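Local coordinates for hypothetical protein TTHB059 (Thermus thermophilus, PDB 2EHW) that is of unknown function but belongs to the DUF3209 family and folds as a mostly helical chain with a long, extended C-terminal helix, at residues H4-E15 against E27-R38. Sequence-based numbering, arbitrary orientation.
Sequences HELSALRIAIGE and EREELAPVLGQR
Ile11 and Leu31 meet in the apolar seam of a helical hairpin, in which helix 4-16 and helix 25-31 cross steeply in an antiparallel sense: their local axes make an angle of 136° between N-to-C directions and approach to 9.1 Å. Leu31 divides its two methyls: CD2 lies 3.6 Å from Ala8 CB, whereas CD1 packs against the CB of His4. Its chi1 of -151° sets CG roughly trans to the backbone N and lets both branches reach the first helix. Ile11 uses CD1 against the aliphatic CG of Arg28 and lays CG2 over one face of that guanidinium, 3.5 Å above its plane. At the edge of the same group, Arg28 NH1 donates to Glu15 OE1 over 3.1 Å, and a water that donates to Glu15 OE1 and accepts from Arg28 NH2 adds a second, solvent-mediated link alongside this direct salt bridge. On another flank, Glu27 OE2 stands 3.3 Å from Arg10 NH2 but well out of the guanidinium plane, evidence for a charge pairing without a directed N-H. Farther along the chain, Val34 sets CG1 over one face of the His4 ring, 4.0 Å from its centroid and 16° off the normal, a CH-pi contact. Leu41 of helix 39-46 touches both residues of that pair. The guanidinium of Arg38 forms a salt bridge with the buried Glu5, NH1 donating to Glu5 OE2 at 2.7 Å from above the carboxylate plane, and its NE forms a second salt bridge, to Glu40, which helps fix the group. A leucine in place of Arg38 would probably leave the carboxylate of Glu5, whose side chain touches Leu80 and Val84 of helix 75-115, without its charge partner. Both terminal nitrogens of Arg38 address one oxygen, the bond from NH2 to Glu5 OE2 being the weak one.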
ATOM      1  N   HIS A   4       6.192   6.025   9.380  1.00 38.74           N
ATOM      2  CA  HIS A   4       4.831   5.593   9.664  1.00 42.36           C
ATOM      3  C   HIS A   4       4.126   5.111   8.404  1.00 32.67           C
ATOM      4  O   HIS A   4       3.257   4.244   8.464  1.00 30.32           O
ATOM      5  CB  HIS A   4       4.057   6.742  10.303  1.00 39.82           C
ATOM      6  CG  HIS A   4       4.621   7.172  11.620  1.00 51.88           C
ATOM      7  ND1 HIS A   4       4.673   8.492  12.017  1.00 58.90           N
ATOM      8  CD2 HIS A   4       5.165   6.454  12.630  1.00 52.77           C
ATOM      9  CE1 HIS A   4       5.227   8.567  13.215  1.00 54.76           C
ATOM     10  NE2 HIS A   4       5.534   7.344  13.609  1.00 50.30           N
ATOM     11  N   GLU A   5       4.511   5.676   7.264  1.00 34.50           N
ATOM     12  CA  GLU A   5       3.922   5.301   5.986  1.00 28.80           C
ATOM     13  C   GLU A   5       4.357   3.889   5.597  1.00 33.14           C
ATOM     14  O   GLU A   5       3.567   3.099   5.080  1.00 32.58           O
ATOM     15  CB  GLU A   5       4.356   6.276   4.885  1.00 29.74           C
ATOM     16  CG  GLU A   5       3.754   7.670   4.946  1.00 22.51           C
ATOM     17  CD  GLU A   5       4.380   8.574   6.001  1.00 37.56           C
ATOM     18  OE1 GLU A   5       5.464   8.245   6.544  1.00 30.42           O
ATOM     19  OE2 GLU A   5       3.777   9.638   6.267  1.00 28.28           O
ATOM     20  N   LEU A   6       5.626   3.580   5.833  1.00 28.55           N
ATOM     21  CA  LEU A   6       6.146   2.263   5.506  1.00 33.58           C
ATOM     22  C   LEU A   6       5.523   1.203   6.413  1.00 28.62           C
ATOM     23  O   LEU A   6       5.164   0.127   5.951  1.00 33.68           O
ATOM     24  CB  LEU A   6       7.674   2.247   5.631  1.00 27.75           C
ATOM     25  CG  LEU A   6       8.439   3.133   4.640  1.00 27.74           C
ATOM     26  CD1 LEU A   6       9.929   2.861   4.768  1.00 26.89           C
ATOM     27  CD2 LEU A   6       7.981   2.844   3.209  1.00 32.45           C
ATOM     28  N   SER A   7       5.385   1.512   7.700  1.00 31.51           N
ATOM     29  CA  SER A   7       4.779   0.575   8.645  1.00 33.05           C
ATOM     30  C   SER A   7       3.343   0.245   8.242  1.00 33.98           C
ATOM     31  O   SER A   7       3.002  -0.919   8.016  1.00 40.01           O
ATOM     32  CB  SER A   7       4.774   1.162  10.062  1.00 39.79           C
ATOM     33  OG  SER A   7       6.082   1.232  10.601  1.00 47.16           O
ATOM     34  N   ALA A   8       2.509   1.278   8.158  1.00 27.77           N
ATOM     35  CA  ALA A   8       1.104   1.116   7.798  1.00 22.27           C
ATOM     36  C   ALA A   8       0.984   0.262   6.551  1.00 24.69           C
ATOM     37  O   ALA A   8       0.152  -0.636   6.475  1.00 31.18           O
ATOM     38  CB  ALA A   8       0.457   2.488   7.564  1.00 16.25           C
ATOM     39  N   LEU A   9       1.830   0.547   5.575  1.00 28.82           N
ATOM     40  CA  LEU A   9       1.822  -0.191   4.324  1.00 29.54           C
ATOM     41  C   LEU A   9       2.245  -1.633   4.555  1.00 27.88           C
ATOM     42  O   LEU A   9       1.685  -2.551   3.957  1.00 25.68           O
ATOM     43  CB  LEU A   9       2.761   0.476   3.319  1.00 25.59           C
ATOM     44  CG  LEU A   9       2.942  -0.183   1.956  1.00 19.98           C
ATOM     45  CD1 LEU A   9       1.591  -0.534   1.355  1.00 32.84           C
ATOM     46  CD2 LEU A   9       3.702   0.781   1.045  1.00 30.26           C
ATOM     47  N   ARG A  10       3.227  -1.844   5.426  1.00 24.99           N
ATOM     48  CA  ARG A  10       3.660  -3.206   5.678  1.00 23.07           C
ATOM     49  C   ARG A  10       2.531  -3.986   6.353  1.00 28.95           C
ATOM     50  O   ARG A  10       2.345  -5.181   6.116  1.00 22.45           O
ATOM     51  CB  ARG A  10       4.914  -3.243   6.556  1.00 30.63           C
ATOM     52  CG  ARG A  10       5.575  -4.608   6.487  1.00 39.10           C
ATOM     53  CD  ARG A  10       6.856  -4.747   7.269  1.00 33.58           C
ATOM     54  NE  ARG A  10       7.206  -6.169   7.360  1.00 43.23           N
ATOM     55  CZ  ARG A  10       8.278  -6.647   7.976  1.00 40.53           C
ATOM     56  NH1 ARG A  10       8.503  -7.951   8.004  1.00 49.46           N
ATOM     57  NH2 ARG A  10       9.127  -5.821   8.566  1.00 53.52           N
ATOM     58  N   ILE A  11       1.766  -3.302   7.192  1.00 30.43           N
ATOM     59  CA  ILE A  11       0.658  -3.949   7.878  1.00 28.58           C
ATOM     60  C   ILE A  11      -0.388  -4.451   6.889  1.00 27.62           C
ATOM     61  O   ILE A  11      -0.790  -5.610   6.943  1.00 30.20           O
ATOM     62  CB  ILE A  11       0.003  -2.984   8.889  1.00 20.06           C
ATOM     63  CG1 ILE A  11       0.968  -2.759  10.053  1.00 20.49           C
ATOM     64  CG2 ILE A  11      -1.316  -3.548   9.391  1.00 22.81           C
ATOM     65  CD1 ILE A  11       0.482  -1.758  11.081  1.00 22.52           C
ATOM     66  N   ALA A  12      -0.813  -3.590   5.972  1.00 24.69           N
ATOM     67  CA  ALA A  12      -1.833  -3.978   4.999  1.00 24.16           C
ATOM     68  C   ALA A  12      -1.369  -5.157   4.145  1.00 29.95           C
ATOM     69  O   ALA A  12      -2.128  -6.088   3.885  1.00 26.90           O
ATOM     70  CB  ALA A  12      -2.191  -2.787   4.105  1.00 20.01           C
ATOM     71  N   ILE A  13      -0.123  -5.112   3.696  1.00 25.38           N
ATOM     72  CA  ILE A  13       0.379  -6.196   2.885  1.00 28.65           C
ATOM     73  C   ILE A  13       0.448  -7.463   3.725  1.00 30.14           C
ATOM     74  O   ILE A  13       0.242  -8.567   3.214  1.00 26.78           O
ATOM     75  CB  ILE A  13       1.765  -5.874   2.333  1.00 29.42           C
ATOM     76  CG1 ILE A  13       1.685  -4.617   1.466  1.00 29.07           C
ATOM     77  CG2 ILE A  13       2.276  -7.051   1.499  1.00 29.77           C
ATOM     78  CD1 ILE A  13       0.745  -4.771   0.282  1.00 25.73           C
ATOM     79  N   GLY A  14       0.730  -7.288   5.016  1.00 29.33           N
ATOM     80  CA  GLY A  14       0.815  -8.411   5.932  1.00 29.21           C
ATOM     81  C   GLY A  14      -0.536  -9.081   6.097  1.00 32.45           C
ATOM     82  O   GLY A  14      -0.644 -10.306   6.032  1.00 31.07           O
ATOM     83  N   GLU A  15      -1.571  -8.275   6.307  1.00 25.96           N
ATOM     84  CA  GLU A  15      -2.926  -8.789   6.468  1.00 24.30           C
ATOM     85  C   GLU A  15      -3.309  -9.563   5.205  1.00 28.45           C
ATOM     86  O   GLU A  15      -3.916 -10.631   5.272  1.00 31.18           O
ATOM     87  CB  GLU A  15      -3.898  -7.631   6.671  1.00 29.81           C
ATOM     88  CG  GLU A  15      -5.164  -8.001   7.416  1.00 43.75           C
ATOM     89  CD  GLU A  15      -4.913  -8.219   8.903  1.00 46.11           C
ATOM     90  OE1 GLU A  15      -4.482  -7.262   9.578  1.00 49.24           O
ATOM     91  OE2 GLU A  15      -5.146  -9.343   9.394  1.00 47.21           O
ATOM     92  N   GLU A  27       5.152  -2.572  14.348  1.00 44.35           N
ATOM     93  CA  GLU A  27       4.668  -1.627  13.363  1.00 40.80           C
ATOM     94  C   GLU A  27       3.347  -1.044  13.836  1.00 34.59           C
ATOM     95  O   GLU A  27       3.052   0.117  13.572  1.00 34.85           O
ATOM     96  CB  GLU A  27       4.504  -2.283  11.992  1.00 41.05           C
ATOM     97  CG  GLU A  27       5.816  -2.521  11.266  1.00 45.67           C
ATOM     98  CD  GLU A  27       6.419  -3.870  11.583  1.00 48.95           C
ATOM     99  OE1 GLU A  27       5.903  -4.549  12.498  1.00 44.86           O
ATOM    100  OE2 GLU A  27       7.409  -4.247  10.920  1.00 44.83           O
ATOM    101  N   ARG A  28       2.556  -1.843  14.544  1.00 32.80           N
ATOM    102  CA  ARG A  28       1.279  -1.347  15.043  1.00 34.97           C
ATOM    103  C   ARG A  28       1.506  -0.452  16.258  1.00 36.85           C
ATOM    104  O   ARG A  28       0.692   0.426  16.549  1.00 39.58           O
ATOM    105  CB  ARG A  28       0.338  -2.503  15.419  1.00 38.11           C
ATOM    106  CG  ARG A  28      -0.177  -3.333  14.240  1.00 40.58           C
ATOM    107  CD  ARG A  28      -1.261  -4.303  14.698  1.00 47.08           C
ATOM    108  NE  ARG A  28      -1.564  -5.342  13.710  1.00 53.52           N
ATOM    109  CZ  ARG A  28      -2.487  -5.244  12.758  1.00 54.23           C
ATOM    110  NH1 ARG A  28      -2.680  -6.253  11.916  1.00 45.24           N
ATOM    111  NH2 ARG A  28      -3.218  -4.142  12.644  1.00 56.39           N
ATOM    112  N   GLU A  29       2.616  -0.663  16.960  1.00 35.38           N
ATOM    113  CA  GLU A  29       2.920   0.138  18.140  1.00 42.12           C
ATOM    114  C   GLU A  29       3.406   1.532  17.773  1.00 45.43           C
ATOM    115  O   GLU A  29       3.016   2.513  18.405  1.00 49.27           O
ATOM    116  CB  GLU A  29       3.962  -0.562  19.018  1.00 45.34           C
ATOM    117  CG  GLU A  29       3.620  -1.999  19.343  1.00 47.34           C
ATOM    118  CD  GLU A  29       4.209  -2.460  20.660  1.00 57.45           C
ATOM    119  OE1 GLU A  29       5.400  -2.168  20.908  1.00 47.65           O
ATOM    120  OE2 GLU A  29       3.477  -3.121  21.436  1.00 56.87           O
ATOM    121  N   GLU A  30       4.259   1.618  16.755  1.00 49.48           N
ATOM    122  CA  GLU A  30       4.784   2.904  16.298  1.00 46.23           C
ATOM    123  C   GLU A  30       3.671   3.767  15.726  1.00 36.89           C
ATOM    124  O   GLU A  30       3.636   4.979  15.922  1.00 43.26           O
ATOM    125  CB  GLU A  30       5.833   2.709  15.202  1.00 45.92           C
ATOM    126  CG  GLU A  30       7.121   2.064  15.651  1.00 59.29           C
ATOM    127  CD  GLU A  30       8.240   2.260  14.641  1.00 60.39           C
ATOM    128  OE1 GLU A  30       8.115   1.783  13.491  1.00 67.14           O
ATOM    129  OE2 GLU A  30       9.246   2.904  14.997  1.00 64.82           O
ATOM    130  N   LEU A  31       2.764   3.120  15.014  1.00 35.64           N
ATOM    131  CA  LEU A  31       1.654   3.792  14.352  1.00 38.30           C
ATOM    132  C   LEU A  31       0.525   4.237  15.280  1.00 36.32           C
ATOM    133  O   LEU A  31      -0.024   5.328  15.129  1.00 40.22           O
ATOM    134  CB  LEU A  31       1.088   2.856  13.286  1.00 37.42           C
ATOM    135  CG  LEU A  31       0.424   3.441  12.045  1.00 41.31           C
ATOM    136  CD1 LEU A  31       1.397   4.361  11.295  1.00 21.56           C
ATOM    137  CD2 LEU A  31      -0.010   2.279  11.162  1.00 43.26           C
ATOM    138  N   ALA A  32       0.182   3.377  16.229  1.00 31.14           N
ATOM    139  CA  ALA A  32      -0.900   3.629  17.173  1.00 34.75           C
ATOM    140  C   ALA A  32      -1.059   5.064  17.683  1.00 38.92           C
ATOM    141  O   ALA A  32      -2.152   5.628  17.636  1.00 33.82           O
ATOM    142  CB  ALA A  32      -0.774   2.667  18.356  1.00 33.37           C
ATOM    143  N   PRO A  33       0.028   5.675  18.180  1.00 39.58           N
ATOM    144  CA  PRO A  33      -0.054   7.044  18.696  1.00 42.72           C
ATOM    145  C   PRO A  33      -0.324   8.168  17.694  1.00 44.57           C
ATOM    146  O   PRO A  33      -0.895   9.196  18.061  1.00 44.35           O
ATOM    147  CB  PRO A  33       1.285   7.218  19.419  1.00 39.35           C
ATOM    148  CG  PRO A  33       2.209   6.384  18.603  1.00 47.53           C
ATOM    149  CD  PRO A  33       1.388   5.131  18.349  1.00 43.52           C
ATOM    150  N   VAL A  34       0.072   7.987  16.437  1.00 39.54           N
ATOM    151  CA  VAL A  34      -0.136   9.045  15.452  1.00 44.60           C
ATOM    152  C   VAL A  34      -1.402   8.903  14.601  1.00 37.77           C
ATOM    153  O   VAL A  34      -1.742   9.811  13.848  1.00 42.19           O
ATOM    154  CB  VAL A  34       1.098   9.180  14.507  1.00 48.05           C
ATOM    155  CG1 VAL A  34       1.184   7.988  13.567  1.00 53.59           C
ATOM    156  CG2 VAL A  34       1.005  10.461  13.714  1.00 57.01           C
ATOM    157  N   LEU A  35      -2.099   7.777  14.724  1.00 39.11           N
ATOM    158  CA  LEU A  35      -3.316   7.547  13.944  1.00 38.95           C
ATOM    159  C   LEU A  35      -4.394   8.586  14.225  1.00 43.22           C
ATOM    160  O   LEU A  35      -5.255   8.849  13.377  1.00 39.68           O
ATOM    161  CB  LEU A  35      -3.880   6.151  14.216  1.00 35.95           C
ATOM    162  CG  LEU A  35      -3.025   4.970  13.755  1.00 32.72           C
ATOM    163  CD1 LEU A  35      -3.840   3.698  13.884  1.00 34.02           C
ATOM    164  CD2 LEU A  35      -2.583   5.171  12.306  1.00 36.05           C
ATOM    165  N   GLY A  36      -4.353   9.160  15.423  1.00 40.52           N
ATOM    166  CA  GLY A  36      -5.323  10.173  15.779  1.00 41.80           C
ATOM    167  C   GLY A  36      -5.178  11.379  14.868  1.00 40.81           C
ATOM    168  O   GLY A  36      -6.142  11.802  14.232  1.00 36.64           O
ATOM    169  N   GLN A  37      -3.966  11.922  14.797  1.00 39.08           N
ATOM    170  CA  GLN A  37      -3.688  13.081  13.961  1.00 40.11           C
ATOM    171  C   GLN A  37      -3.640  12.724  12.481  1.00 49.75           C
ATOM    172  O   GLN A  37      -3.720  13.615  11.626  1.00 49.40           O
ATOM    173  CB  GLN A  37      -2.361  13.728  14.375  1.00 51.26           C
ATOM    174  CG  GLN A  37      -2.383  14.468  15.716  1.00 50.36           C
ATOM    175  CD  GLN A  37      -3.271  15.707  15.692  1.00 58.70           C
ATOM    176  OE1 GLN A  37      -3.231  16.496  14.744  1.00 53.85           O
ATOM    177  NE2 GLN A  37      -4.067  15.890  16.743  1.00 48.18           N
ATOM    178  N   ARG A  38      -3.522  11.430  12.173  1.00 45.54           N
ATOM    179  CA  ARG A  38      -3.464  10.993  10.777  1.00 46.39           C
ATOM    180  C   ARG A  38      -4.381   9.815  10.418  1.00 42.96           C
ATOM    181  O   ARG A  38      -3.977   8.650  10.478  1.00 40.88           O
ATOM    182  CB  ARG A  38      -2.015  10.670  10.409  1.00 44.73           C
ATOM    183  CG  ARG A  38      -1.084  11.852  10.620  1.00 44.44           C
ATOM    184  CD  ARG A  38       0.248  11.607   9.974  1.00 46.24           C
ATOM    185  NE  ARG A  38       0.095  11.340   8.545  1.00 42.53           N
ATOM    186  CZ  ARG A  38       1.083  10.915   7.766  1.00 50.69           C
ATOM    187  NH1 ARG A  38       2.289  10.718   8.291  1.00 39.23           N
ATOM    188  NH2 ARG A  38       0.869  10.684   6.476  1.00 34.55           N
TER
HETATM  189  O   HOH W   1      -5.078  -4.333  10.217  1.00 43.05           O